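Local coordinates for protein terminal oxygenase component of carbazole 1,9a-dioxygenase (Sphingomonas, PDB 3GKQ) that probably inserts oxygen into carbazole as the terminal component of a Rieske nonheme iron dioxygenase, passing electrons from a [2Fe-2S] cluster to an active-site iron, at residues A[48-53]-A[289-294]; A[66-71]-A[100-105]; A[75-80]-A[93-98]. One frame throughout, in Å; residues are numbered along the deposited sequence.

Contact 1 (A[48-53]-A[289-294]). With FE2 (Fe (II) ion), chain I.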
ATOM      1  N   PRO A  48      14.333  -2.219  20.563  1.00 30.04           N
ATOM      2  CA  PRO A  48      14.531  -1.418  19.349  1.00 29.90           C
ATOM      3  C   PRO A  48      13.589  -0.213  19.299  1.00 28.88           C
ATOM      4  O   PRO A  48      12.463  -0.275  19.784  1.00 27.40           O
ATOM      5  CB  PRO A  48      14.238  -2.415  18.235  1.00 29.60           C
ATOM      6  CG  PRO A  48      13.156  -3.260  18.840  1.00 30.75           C
ATOM      7  CD  PRO A  48      13.671  -3.498  20.246  1.00 29.71           C
ATOM      8  N   VAL A  49      14.068   0.886  18.730  1.00 28.35           N
ATOM      9  CA  VAL A  49      13.258   2.089  18.577  1.00 27.20           C
ATOM     10  C   VAL A  49      13.643   2.742  17.255  1.00 28.45           C
ATOM     11  O   VAL A  49      14.671   2.404  16.657  1.00 27.05           O
ATOM     12  CB  VAL A  49      13.507   3.132  19.707  1.00 27.45           C
ATOM     13  CG1 VAL A  49      13.087   2.572  21.064  1.00 28.91           C
ATOM     14  CG2 VAL A  49      14.970   3.536  19.721  1.00 25.10           C
ATOM     15  N   GLN A  50      12.815   3.672  16.798  1.00 27.52           N
ATOM     16  CA  GLN A  50      13.106   4.390  15.566  1.00 28.27           C
ATOM     17  C   GLN A  50      12.731   5.848  15.767  1.00 27.36           C
ATOM     18  O   GLN A  50      11.627   6.152  16.211  1.00 27.10           O
ATOM     19  CB  GLN A  50      12.314   3.818  14.385  1.00 28.88           C
ATOM     20  CG  GLN A  50      12.624   4.509  13.053  1.00 31.49           C
ATOM     21  CD  GLN A  50      11.855   3.915  11.881  1.00 35.45           C
ATOM     22  OE1 GLN A  50      11.736   2.696  11.755  1.00 37.79           O
ATOM     23  NE2 GLN A  50      11.344   4.774  11.010  1.00 35.30           N
ATOM     24  N   LEU A  51      13.664   6.747  15.475  1.00 26.18           N
ATOM     25  CA  LEU A  51      13.391   8.171  15.597  1.00 26.81           C
ATOM     26  C   LEU A  51      14.098   8.878  14.452  1.00 26.58           C
ATOM     27  O   LEU A  51      15.226   8.526  14.092  1.00 25.73           O
ATOM     28  CB  LEU A  51      13.873   8.730  16.941  1.00 27.36           C
ATOM     29  CG  LEU A  51      15.370   8.949  17.154  1.00 28.84           C
ATOM     30  CD1 LEU A  51      15.586   9.786  18.408  1.00 28.59           C
ATOM     31  CD2 LEU A  51      16.079   7.613  17.263  1.00 29.83           C
ATOM     32  N   LEU A  52      13.426   9.868  13.876  1.00 26.27           N
ATOM     33  CA  LEU A  52      13.980  10.618  12.755  1.00 25.78           C
ATOM     34  C   LEU A  52      14.416   9.707  11.611  1.00 25.24           C
ATOM     35  O   LEU A  52      15.388   9.992  10.910  1.00 25.00           O
ATOM     36  CB  LEU A  52      15.148  11.494  13.221  1.00 25.81           C
ATOM     37  CG  LEU A  52      14.732  12.776  13.952  1.00 28.33           C
ATOM     38  CD1 LEU A  52      14.203  12.441  15.346  1.00 28.01           C
ATOM     39  CD2 LEU A  52      15.923  13.711  14.058  1.00 28.33           C
ATOM     40  N   GLY A  53      13.685   8.609  11.431  1.00 25.43           N
ATOM     41  CA  GLY A  53      13.983   7.667  10.366  1.00 26.48           C
ATOM     42  C   GLY A  53      15.145   6.719  10.620  1.00 27.66           C
ATOM     43  O   GLY A  53      15.449   5.877   9.779  1.00 29.20           O
ATOM     44  N   PRO A 289       9.619  12.680  15.762  1.00 23.28           N
ATOM     45  CA  PRO A 289       9.479  12.076  14.435  1.00 24.02           C
ATOM     46  C   PRO A 289       9.910  10.611  14.472  1.00 23.32           C
ATOM     47  O   PRO A 289      10.940  10.292  15.052  1.00 23.86           O
ATOM     48  CB  PRO A 289      10.435  12.901  13.565  1.00 22.79           C
ATOM     49  CG  PRO A 289      10.601  14.194  14.308  1.00 24.47           C
ATOM     50  CD  PRO A 289      10.619  13.760  15.752  1.00 24.41           C
ATOM     51  N   ILE A 290       9.111   9.730  13.878  1.00 23.20           N
ATOM     52  CA  ILE A 290       9.463   8.317  13.792  1.00 24.57           C
ATOM     53  C   ILE A 290       9.917   8.160  12.337  1.00 25.74           C
ATOM     54  O   ILE A 290      11.027   7.706  12.062  1.00 26.23           O
ATOM     55  CB  ILE A 290       8.262   7.406  14.085  1.00 24.94           C
ATOM     56  CG1 ILE A 290       7.891   7.507  15.574  1.00 26.12           C
ATOM     57  CG2 ILE A 290       8.611   5.960  13.719  1.00 23.88           C
ATOM     58  CD1 ILE A 290       6.626   6.742  15.960  1.00 27.52           C
ATOM     59  N   ASP A 291       9.038   8.535  11.413  1.00 24.82           N
ATOM     60  CA  ASP A 291       9.358   8.546   9.993  1.00 25.30           C
ATOM     61  C   ASP A 291       8.491   9.672   9.450  1.00 25.07           C
ATOM     62  O   ASP A 291       7.882  10.404  10.233  1.00 24.00           O
ATOM     63  CB  ASP A 291       9.079   7.203   9.295  1.00 26.10           C
ATOM     64  CG  ASP A 291       7.638   6.770   9.393  1.00 30.22           C
ATOM     65  OD1 ASP A 291       6.752   7.641   9.528  1.00 32.05           O
ATOM     66  OD2 ASP A 291       7.389   5.549   9.313  1.00 33.46           O
ATOM     67  N   GLU A 292       8.420   9.831   8.139  1.00 23.49           N
ATOM     68  CA  GLU A 292       7.648  10.935   7.580  1.00 26.06           C
ATOM     69  C   GLU A 292       6.159  10.972   7.917  1.00 24.99           C
ATOM     70  O   GLU A 292       5.568  12.045   7.961  1.00 24.82           O
ATOM     71  CB  GLU A 292       7.823  10.990   6.055  1.00 27.49           C
ATOM     72  CG  GLU A 292       9.233  11.390   5.615  1.00 33.36           C
ATOM     73  CD  GLU A 292      10.200  10.215   5.492  1.00 36.80           C
ATOM     74  OE1 GLU A 292       9.966   9.146   6.104  1.00 34.56           O
ATOM     75  OE2 GLU A 292      11.217  10.375   4.780  1.00 40.75           O
ATOM     76  N   GLY A 293       5.555   9.814   8.161  1.00 24.92           N
ATOM     77  CA  GLY A 293       4.130   9.794   8.446  1.00 26.58           C
ATOM     78  C   GLY A 293       3.705   9.487   9.869  1.00 26.77           C
ATOM     79  O   GLY A 293       2.507   9.376  10.136  1.00 26.27           O
ATOM     80  N   HIS A 294       4.662   9.346  10.782  1.00 26.36           N
ATOM     81  CA  HIS A 294       4.326   9.033  12.169  1.00 26.03           C
ATOM     82  C   HIS A 294       5.210   9.753  13.171  1.00 25.97           C
ATOM     83  O   HIS A 294       6.359  10.106  12.873  1.00 26.47           O
ATOM     84  CB  HIS A 294       4.468   7.529  12.443  1.00 24.98           C
ATOM     85  CG  HIS A 294       3.836   6.654  11.409  1.00 28.61           C
ATOM     86  ND1 HIS A 294       4.364   6.492  10.146  1.00 31.21           N
ATOM     87  CD2 HIS A 294       2.717   5.889  11.451  1.00 28.38           C
ATOM     88  CE1 HIS A 294       3.600   5.664   9.455  1.00 31.67           C
ATOM     89  NE2 HIS A 294       2.596   5.284  10.225  1.00 28.99           N
TER
HETATM   90 FE   FE2 I 503       0.704   4.014   9.924  1.00 35.80          FE
HETATM   91  O   HOH W   1       9.727   3.765   8.818  1.00 38.19           O
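Leu52 and Gly53, just past the end of strand 47-51 of the Rieske domain, hydrogen-bond to the carbonyls of Pro289 and Ile290, which lead into the type I beta turn Asp291 to His294 joining two strands of the catalytic-domain sheet. Leu52 N gives a nearly straight bond to Pro289 O (2.8 Å), and Leu51 CA adds a CA-H...O contact to the same oxygen. Ile290 O is gripped twice: Gly53 N comes from one face of the carbonyl plane at 2.9 Å and Gln50 NE2 from the opposite face at 3.1 Å. Gln50 gets there with CG anti to the backbone N (chi1 -178°) and its chain extended. Its NE2 also donates to a water 2.9 Å away, which donates to Asp291 OD2. Asp291 OD1 accepts from Gly293 N in an Asx turn and, on its syn lone pair, from His294 ND1 at 2.7 Å. That second bond lies in the imidazole plane and helps fix the ring's rotation. Asp171, a ligand of the same iron site in a structure of this protein, touches this histidine, whose NE2 ligates, at 2.3 Å, an iron separate from the one held by His186, His190 and Asp334.

Contact 2 (A[66-71]-A[100-105]); sequences HAIADR and YRWDNG
Ile68 and His66, on strand 64-69, pack against Trp102 in the turn that follows strand 98-101, joining two antiparallel sheets of the Rieske domain. Ile68 meets the indole at about a right angle: its CD1 lies 3.6 Å from Trp102 CZ3, with CG1 close behind. CG1 sits between the backbone N and the carbonyl carbon (chi1 59°), sending CD1 to the six-membered ring and leaving CG2 by the Trp102 carbonyl. Leu57 and Ile91 also touch the indole, so it is wedged between the sheets. His66 rests on the backbone of the turn, its CB 3.6 Å from Trp102 O, while Asp103 CA lies over one face of the imidazole in a CH-pi contact, 3.9 Å from the ring centroid. A water lies between His66 ND1 and Asp103 O, donating to the carbonyl. An alanine in place of His66 is likely to uncover the Asp103 backbone and leave this water without one of its partners. A second water donates to both Ala67 O and Trp102 O, linking them. The Asp103 carboxylate is held in a side-on salt bridge by Arg101, which also pairs with Glu245 of the second subunit; Arg101 NH2 lies 2.7 Å from Asp103 OD2.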
ATOM      1  N   HIS A  66      22.668   2.158  26.857  1.00 31.16           N
ATOM      2  CA  HIS A  66      23.513   2.344  25.684  1.00 31.59           C
ATOM      3  C   HIS A  66      22.625   2.279  24.446  1.00 31.31           C
ATOM      4  O   HIS A  66      21.566   1.649  24.466  1.00 30.43           O
ATOM      5  CB  HIS A  66      24.591   1.261  25.618  1.00 32.73           C
ATOM      6  CG  HIS A  66      25.587   1.339  26.733  1.00 34.83           C
ATOM      7  ND1 HIS A  66      26.453   2.402  26.881  1.00 35.51           N
ATOM      8  CD2 HIS A  66      25.837   0.502  27.767  1.00 35.56           C
ATOM      9  CE1 HIS A  66      27.194   2.216  27.959  1.00 35.75           C
ATOM     10  NE2 HIS A  66      26.841   1.071  28.515  1.00 36.03           N
ATOM     11  N   ALA A  67      23.061   2.938  23.377  1.00 30.86           N
ATOM     12  CA  ALA A  67      22.301   2.969  22.133  1.00 29.00           C
ATOM     13  C   ALA A  67      23.225   2.822  20.925  1.00 27.04           C
ATOM     14  O   ALA A  67      24.199   3.557  20.786  1.00 25.89           O
ATOM     15  CB  ALA A  67      21.523   4.279  22.043  1.00 28.51           C
ATOM     16  N   ILE A  68      22.905   1.866  20.058  1.00 26.23           N
ATOM     17  CA  ILE A  68      23.691   1.604  18.861  1.00 26.73           C
ATOM     18  C   ILE A  68      22.770   1.498  17.645  1.00 26.13           C
ATOM     19  O   ILE A  68      21.568   1.250  17.783  1.00 25.47           O
ATOM     20  CB  ILE A  68      24.463   0.261  18.973  1.00 27.82           C
ATOM     21  CG1 ILE A  68      23.464  -0.883  19.192  1.00 27.66           C
ATOM     22  CG2 ILE A  68      25.485   0.325  20.115  1.00 27.82           C
ATOM     23  CD1 ILE A  68      24.082  -2.279  19.217  1.00 29.28           C
ATOM     24  N   ALA A  69      23.339   1.686  16.458  1.00 25.84           N
ATOM     25  CA  ALA A  69      22.575   1.564  15.223  1.00 26.85           C
ATOM     26  C   ALA A  69      22.063   0.125  15.164  1.00 28.07           C
ATOM     27  O   ALA A  69      22.824  -0.820  15.391  1.00 29.17           O
ATOM     28  CB  ALA A  69      23.471   1.856  14.021  1.00 25.36           C
ATOM     29  N   ASP A  70      20.779  -0.040  14.852  1.00 27.76           N
ATOM     30  CA  ASP A  70      20.165  -1.364  14.793  1.00 27.14           C
ATOM     31  C   ASP A  70      20.319  -2.020  13.419  1.00 27.77           C
ATOM     32  O   ASP A  70      19.338  -2.394  12.776  1.00 27.99           O
ATOM     33  CB  ASP A  70      18.683  -1.247  15.174  1.00 26.78           C
ATOM     34  CG  ASP A  70      18.033  -2.588  15.469  1.00 28.78           C
ATOM     35  OD1 ASP A  70      18.746  -3.611  15.531  1.00 28.54           O
ATOM     36  OD2 ASP A  70      16.795  -2.615  15.661  1.00 30.05           O
ATOM     37  N   ARG A  71      21.564  -2.164  12.976  1.00 27.86           N
ATOM     38  CA  ARG A  71      21.854  -2.779  11.687  1.00 28.23           C
ATOM     39  C   ARG A  71      23.284  -3.299  11.647  1.00 27.24           C
ATOM     40  O   ARG A  71      24.228  -2.563  11.941  1.00 28.74           O
ATOM     41  CB  ARG A  71      21.659  -1.775  10.549  1.00 30.09           C
ATOM     42  CG  ARG A  71      21.871  -2.385   9.174  1.00 35.10           C
ATOM     43  CD  ARG A  71      21.395  -1.458   8.060  1.00 40.57           C
ATOM     44  NE  ARG A  71      22.278  -0.313   7.880  1.00 45.88           N
ATOM     45  CZ  ARG A  71      22.015   0.707   7.066  1.00 51.75           C
ATOM     46  NH1 ARG A  71      20.887   0.724   6.359  1.00 50.96           N
ATOM     47  NH2 ARG A  71      22.883   1.706   6.947  1.00 52.96           N
ATOM     48  N   TYR A 100      29.524  -6.924  18.618  1.00 28.60           N
ATOM     49  CA  TYR A 100      29.791  -5.526  18.942  1.00 27.24           C
ATOM     50  C   TYR A 100      29.553  -5.180  20.409  1.00 27.09           C
ATOM     51  O   TYR A 100      28.662  -5.735  21.046  1.00 27.39           O
ATOM     52  CB  TYR A 100      28.888  -4.604  18.105  1.00 28.04           C
ATOM     53  CG  TYR A 100      28.739  -4.971  16.639  1.00 27.41           C
ATOM     54  CD1 TYR A 100      27.830  -5.947  16.230  1.00 26.74           C
ATOM     55  CD2 TYR A 100      29.479  -4.310  15.661  1.00 25.06           C
ATOM     56  CE1 TYR A 100      27.660  -6.249  14.871  1.00 26.39           C
ATOM     57  CE2 TYR A 100      29.319  -4.604  14.308  1.00 25.98           C
ATOM     58  CZ  TYR A 100      28.410  -5.568  13.919  1.00 25.58           C
ATOM     59  OH  TYR A 100      28.252  -5.842  12.579  1.00 24.82           O
ATOM     60  N   ARG A 101      30.333  -4.236  20.929  1.00 27.37           N
ATOM     61  CA  ARG A 101      30.164  -3.786  22.308  1.00 28.89           C
ATOM     62  C   ARG A 101      29.086  -2.706  22.343  1.00 30.93           C
ATOM     63  O   ARG A 101      29.032  -1.843  21.456  1.00 29.06           O
ATOM     64  CB  ARG A 101      31.465  -3.190  22.857  1.00 31.58           C
ATOM     65  CG  ARG A 101      32.561  -4.201  23.206  1.00 32.48           C
ATOM     66  CD  ARG A 101      33.755  -3.482  23.827  1.00 34.06           C
ATOM     67  NE  ARG A 101      33.395  -2.774  25.055  1.00 32.58           N
ATOM     68  CZ  ARG A 101      33.369  -3.326  26.268  1.00 34.87           C
ATOM     69  NH1 ARG A 101      33.687  -4.603  26.433  1.00 34.35           N
ATOM     70  NH2 ARG A 101      33.016  -2.601  27.320  1.00 33.69           N
ATOM     71  N   TRP A 102      28.244  -2.744  23.373  1.00 30.61           N
ATOM     72  CA  TRP A 102      27.182  -1.760  23.524  1.00 31.33           C
ATOM     73  C   TRP A 102      27.708  -0.356  23.790  1.00 33.33           C
ATOM     74  O   TRP A 102      27.172   0.622  23.261  1.00 32.66           O
ATOM     75  CB  TRP A 102      26.239  -2.140  24.670  1.00 29.49           C
ATOM     76  CG  TRP A 102      25.380  -3.330  24.407  1.00 30.19           C
ATOM     77  CD1 TRP A 102      25.575  -4.604  24.863  1.00 29.55           C
ATOM     78  CD2 TRP A 102      24.172  -3.361  23.635  1.00 31.45           C
ATOM     79  NE1 TRP A 102      24.561  -5.427  24.426  1.00 29.50           N
ATOM     80  CE2 TRP A 102      23.686  -4.689  23.667  1.00 30.69           C
ATOM     81  CE3 TRP A 102      23.452  -2.394  22.914  1.00 32.96           C
ATOM     82  CZ2 TRP A 102      22.514  -5.076  23.009  1.00 32.39           C
ATOM     83  CZ3 TRP A 102      22.280  -2.782  22.257  1.00 32.30           C
ATOM     84  CH2 TRP A 102      21.827  -4.110  22.311  1.00 31.70           C
ATOM     85  N   ASP A 103      28.756  -0.245  24.605  1.00 33.28           N
ATOM     86  CA  ASP A 103      29.276   1.072  24.947  1.00 34.33           C
ATOM     87  C   ASP A 103      29.955   1.859  23.832  1.00 33.95           C
ATOM     88  O   ASP A 103      29.876   3.085  23.822  1.00 34.41           O
ATOM     89  CB  ASP A 103      30.197   0.997  26.184  1.00 36.16           C
ATOM     90  CG  ASP A 103      31.416   0.111  25.980  1.00 37.80           C
ATOM     91  OD1 ASP A 103      31.611  -0.437  24.876  1.00 38.13           O
ATOM     92  OD2 ASP A 103      32.191  -0.031  26.949  1.00 38.31           O
ATOM     93  N   ASN A 104      30.600   1.183  22.888  1.00 32.92           N
ATOM     94  CA  ASN A 104      31.263   1.902  21.806  1.00 32.50           C
ATOM     95  C   ASN A 104      30.981   1.355  20.407  1.00 30.73           C
ATOM     96  O   ASN A 104      31.569   1.817  19.432  1.00 29.89           O
ATOM     97  CB  ASN A 104      32.782   1.943  22.040  1.00 34.30           C
ATOM     98  CG  ASN A 104      33.403   0.558  22.119  1.00 35.53           C
ATOM     99  OD1 ASN A 104      32.834  -0.424  21.638  1.00 33.75           O
ATOM    100  ND2 ASN A 104      34.588   0.477  22.718  1.00 36.66           N
ATOM    101  N   GLY A 105      30.086   0.376  20.314  1.00 29.68           N
ATOM    102  CA  GLY A 105      29.740  -0.206  19.026  1.00 30.08           C
ATOM    103  C   GLY A 105      30.849  -0.928  18.273  1.00 30.21           C
ATOM    104  O   GLY A 105      30.631  -1.410  17.159  1.00 28.63           O
TER
HETATM  105  O   HOH W   2      27.531   4.312  24.981  1.00 48.40           O
HETATM  106  O   HOH W   3      26.443   3.100  22.457  1.00 38.64           O

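Contact 3 (A[75-80]-A[93-98]); sequences RGVTLS and CWYHGW. With FES (Fe2/s2 (inorganic) cluster), chain H.
Val77 CG2 touches Cys93 SG at 3.5 Å, where the loop 75-80 closes over the [2Fe-2S] cluster held by the loop 93-98. Cys93 SG binds one iron at 2.3 Å and His96 ND1 the other at 2.0 Å; Cys72 and His74 complete the two sites. With SG anti to the backbone N (chi1 -178°), Cys93 presents its sulfur to the metal, and Tyr95 N donates a nearly straight, long hydrogen bond to that SG. Arg75 lays its CB and CG beside the bridging sulfide S2, its CG also 3.9 Å from His96 CE1. Trp98 CD1 lies 3.3 Å from the other sulfide, S1.

Val77 also wedges among the aromatic groups of the other loop: CB lies 3.5 Å from Trp94 CZ2, and CG1 approaches Tyr95 CD2. The Tyr95 ring in turn carries His96 CE1 over its centre, which helps hold the imidazole's tilt. Leu79 CD2 packs on Cys93 CB behind the ligand. Trp94 ties the loops together through a hydrogen bond, NE1 to Thr78 O at 2.9 Å, with the oxygen in the indole plane and the N-H above the carbonyl plane.

The second subunit covers the outer side: from that chain Tyr345 and Glu179 hold Arg75, Asn180 hydrogen-bonds to Tyr95 OH and Asp183 to His96 NE2. As in related oxygenases, this last link is probably the path for electrons to the neighbour's mononuclear iron. Two loops, each supplying one cysteine and one histidine as Cys-X-His and Cys-X-X-His, make up the classic Rieske cluster-binding site.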
ATOM      1  N   ARG A  75      25.924  -7.735   6.391  1.00 24.49           N
ATOM      2  CA  ARG A  75      24.951  -7.836   5.307  1.00 24.65           C
ATOM      3  C   ARG A  75      23.741  -6.933   5.534  1.00 25.02           C
ATOM      4  O   ARG A  75      22.703  -7.081   4.887  1.00 24.24           O
ATOM      5  CB  ARG A  75      24.508  -9.295   5.134  1.00 24.07           C
ATOM      6  CG  ARG A  75      25.660 -10.278   4.887  1.00 22.82           C
ATOM      7  CD  ARG A  75      26.521  -9.855   3.696  1.00 23.33           C
ATOM      8  NE  ARG A  75      25.727  -9.684   2.483  1.00 24.13           N
ATOM      9  CZ  ARG A  75      25.380 -10.671   1.664  1.00 27.17           C
ATOM     10  NH1 ARG A  75      25.764 -11.917   1.915  1.00 27.55           N
ATOM     11  NH2 ARG A  75      24.631 -10.413   0.597  1.00 23.77           N
ATOM     12  N   GLY A  76      23.885  -6.010   6.477  1.00 25.93           N
ATOM     13  CA  GLY A  76      22.833  -5.053   6.761  1.00 25.11           C
ATOM     14  C   GLY A  76      21.545  -5.532   7.398  1.00 25.82           C
ATOM     15  O   GLY A  76      20.538  -4.835   7.308  1.00 25.68           O
ATOM     16  N   VAL A  77      21.550  -6.697   8.044  1.00 24.98           N
ATOM     17  CA  VAL A  77      20.328  -7.169   8.682  1.00 22.68           C
ATOM     18  C   VAL A  77      20.046  -6.339   9.927  1.00 22.98           C
ATOM     19  O   VAL A  77      20.929  -5.642  10.440  1.00 22.34           O
ATOM     20  CB  VAL A  77      20.417  -8.656   9.101  1.00 24.94           C
ATOM     21  CG1 VAL A  77      20.725  -9.521   7.886  1.00 22.89           C
ATOM     22  CG2 VAL A  77      21.473  -8.838  10.201  1.00 23.76           C
ATOM     23  N   THR A  78      18.809  -6.411  10.401  1.00 22.62           N
ATOM     24  CA  THR A  78      18.412  -5.691  11.600  1.00 23.71           C
ATOM     25  C   THR A  78      18.765  -6.585  12.793  1.00 23.24           C
ATOM     26  O   THR A  78      18.231  -7.682  12.930  1.00 22.92           O
ATOM     27  CB  THR A  78      16.899  -5.405  11.582  1.00 23.74           C
ATOM     28  OG1 THR A  78      16.595  -4.549  10.470  1.00 24.98           O
ATOM     29  CG2 THR A  78      16.461  -4.732  12.874  1.00 22.53           C
ATOM     30  N   LEU A  79      19.670  -6.117  13.646  1.00 24.38           N
ATOM     31  CA  LEU A  79      20.103  -6.902  14.804  1.00 26.27           C
ATOM     32  C   LEU A  79      18.945  -7.338  15.693  1.00 27.12           C
ATOM     33  O   LEU A  79      18.869  -8.503  16.089  1.00 29.03           O
ATOM     34  CB  LEU A  79      21.109  -6.105  15.637  1.00 24.68           C
ATOM     35  CG  LEU A  79      22.435  -5.758  14.952  1.00 26.04           C
ATOM     36  CD1 LEU A  79      23.209  -4.750  15.801  1.00 24.45           C
ATOM     37  CD2 LEU A  79      23.247  -7.022  14.737  1.00 24.51           C
ATOM     38  N   SER A  80      18.039  -6.408  15.986  1.00 27.55           N
ATOM     39  CA  SER A  80      16.893  -6.686  16.848  1.00 26.78           C
ATOM     40  C   SER A  80      15.895  -7.708  16.303  1.00 27.40           C
ATOM     41  O   SER A  80      14.951  -8.073  17.004  1.00 27.50           O
ATOM     42  CB  SER A  80      16.155  -5.385  17.199  1.00 28.32           C
ATOM     43  OG  SER A  80      15.563  -4.789  16.054  1.00 27.52           O
ATOM     44  N   CYS A  93      25.463 -10.548  16.170  1.00 27.33           N
ATOM     45  CA  CYS A  93      24.479 -10.646  15.100  1.00 26.37           C
ATOM     46  C   CYS A  93      24.067 -12.096  14.949  1.00 26.57           C
ATOM     47  O   CYS A  93      24.908 -13.005  14.952  1.00 27.39           O
ATOM     48  CB  CYS A  93      25.042 -10.142  13.770  1.00 24.50           C
ATOM     49  SG  CYS A  93      23.823 -10.193  12.406  1.00 26.43           S
ATOM     50  N   TRP A  94      22.765 -12.299  14.808  1.00 24.83           N
ATOM     51  CA  TRP A  94      22.185 -13.621  14.665  1.00 24.54           C
ATOM     52  C   TRP A  94      22.508 -14.332  13.355  1.00 26.10           C
ATOM     53  O   TRP A  94      22.244 -15.527  13.221  1.00 26.04           O
ATOM     54  CB  TRP A  94      20.669 -13.521  14.809  1.00 23.33           C
ATOM     55  CG  TRP A  94      20.061 -12.415  13.968  1.00 24.53           C
ATOM     56  CD1 TRP A  94      19.877 -11.110  14.335  1.00 23.59           C
ATOM     57  CD2 TRP A  94      19.566 -12.528  12.624  1.00 23.37           C
ATOM     58  NE1 TRP A  94      19.291 -10.403  13.301  1.00 24.57           N
ATOM     59  CE2 TRP A  94      19.092 -11.251  12.240  1.00 24.24           C
ATOM     60  CE3 TRP A  94      19.477 -13.587  11.707  1.00 23.35           C
ATOM     61  CZ2 TRP A  94      18.532 -11.000  10.975  1.00 23.81           C
ATOM     62  CZ3 TRP A  94      18.920 -13.339  10.443  1.00 26.03           C
ATOM     63  CH2 TRP A  94      18.456 -12.051  10.094  1.00 24.07           C
ATOM     64  N   TYR A  95      23.074 -13.615  12.388  1.00 26.90           N
ATOM     65  CA  TYR A  95      23.368 -14.229  11.098  1.00 26.75           C
ATOM     66  C   TYR A  95      24.759 -14.874  11.022  1.00 25.91           C
ATOM     67  O   TYR A  95      24.868 -16.083  10.824  1.00 25.62           O
ATOM     68  CB  TYR A  95      23.196 -13.191   9.973  1.00 24.99           C
ATOM     69  CG  TYR A  95      22.907 -13.784   8.604  1.00 25.52           C
ATOM     70  CD1 TYR A  95      22.944 -15.162   8.391  1.00 24.61           C
ATOM     71  CD2 TYR A  95      22.625 -12.957   7.510  1.00 27.52           C
ATOM     72  CE1 TYR A  95      22.710 -15.707   7.124  1.00 24.25           C
ATOM     73  CE2 TYR A  95      22.392 -13.492   6.236  1.00 25.26           C
ATOM     74  CZ  TYR A  95      22.437 -14.862   6.053  1.00 24.90           C
ATOM     75  OH  TYR A  95      22.211 -15.394   4.805  1.00 25.14           O
ATOM     76  N   HIS A  96      25.814 -14.076  11.172  1.00 26.02           N
ATOM     77  CA  HIS A  96      27.178 -14.609  11.112  1.00 26.60           C
ATOM     78  C   HIS A  96      27.991 -14.295  12.368  1.00 26.52           C
ATOM     79  O   HIS A  96      29.222 -14.325  12.344  1.00 26.55           O
ATOM     80  CB  HIS A  96      27.934 -14.073   9.890  1.00 26.17           C
ATOM     81  CG  HIS A  96      27.181 -14.197   8.602  1.00 25.28           C
ATOM     82  ND1 HIS A  96      26.338 -13.209   8.137  1.00 22.89           N
ATOM     83  CD2 HIS A  96      27.142 -15.191   7.684  1.00 24.08           C
ATOM     84  CE1 HIS A  96      25.813 -13.591   6.985  1.00 25.80           C
ATOM     85  NE2 HIS A  96      26.283 -14.789   6.688  1.00 25.27           N
ATOM     86  N   GLY A  97      27.293 -13.968  13.451  1.00 26.24           N
ATOM     87  CA  GLY A  97      27.951 -13.699  14.714  1.00 27.62           C
ATOM     88  C   GLY A  97      28.910 -12.533  14.863  1.00 29.45           C
ATOM     89  O   GLY A  97      29.763 -12.571  15.755  1.00 27.93           O
ATOM     90  N   TRP A  98      28.822 -11.514  14.010  1.00 27.62           N
ATOM     91  CA  TRP A  98      29.708 -10.365  14.195  1.00 26.94           C
ATOM     92  C   TRP A  98      29.288  -9.826  15.557  1.00 27.64           C
ATOM     93  O   TRP A  98      28.097  -9.647  15.820  1.00 26.98           O
ATOM     94  CB  TRP A  98      29.505  -9.320  13.096  1.00 26.90           C
ATOM     95  CG  TRP A  98      30.220  -9.661  11.806  1.00 26.59           C
ATOM     96  CD1 TRP A  98      30.411 -10.912  11.272  1.00 27.04           C
ATOM     97  CD2 TRP A  98      30.761  -8.735  10.857  1.00 26.23           C
ATOM     98  NE1 TRP A  98      31.031 -10.815  10.047  1.00 26.71           N
ATOM     99  CE2 TRP A  98      31.256  -9.492   9.769  1.00 27.15           C
ATOM    100  CE3 TRP A  98      30.870  -7.337  10.818  1.00 26.11           C
ATOM    101  CZ2 TRP A  98      31.850  -8.894   8.653  1.00 27.46           C
ATOM    102  CZ3 TRP A  98      31.461  -6.746   9.707  1.00 24.65           C
ATOM    103  CH2 TRP A  98      31.943  -7.523   8.640  1.00 25.29           C
TER
HETATM  104 FE1  FES H 502      25.330  -9.717  10.747  1.00 26.76          FE
HETATM  105 FE2  FES H 502      26.580 -11.319   8.871  1.00 26.49          FE
HETATM  106  S1  FES H 502      27.156 -11.118  11.002  1.00 32.07           S
HETATM  107  S2  FES H 502      24.703  -9.983   8.629  1.00 27.79           S

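How the contacts relate
From the N terminus the chain passes 48-53, 66-71 and 75-80, then returns through 93-98, 100-105 and, much later, 289-294, so the three loops sit one within another without crossing. Contact 3 closes the innermost, between the two cluster-binding loops; contact 2 encloses it and joins strand 64-69 to the turn after strand 98-101; contact 1 encloses both and fastens the Rieske domain to the catalytic domain. Strands 47-51 and 64-69 flank strand 54-61 in one antiparallel sheet. The contacts also meet directly: Asp70 OD2 lies 2.5 Å from Ser80 OG, a probable hydrogen bond, and Pro48 packs on both residues.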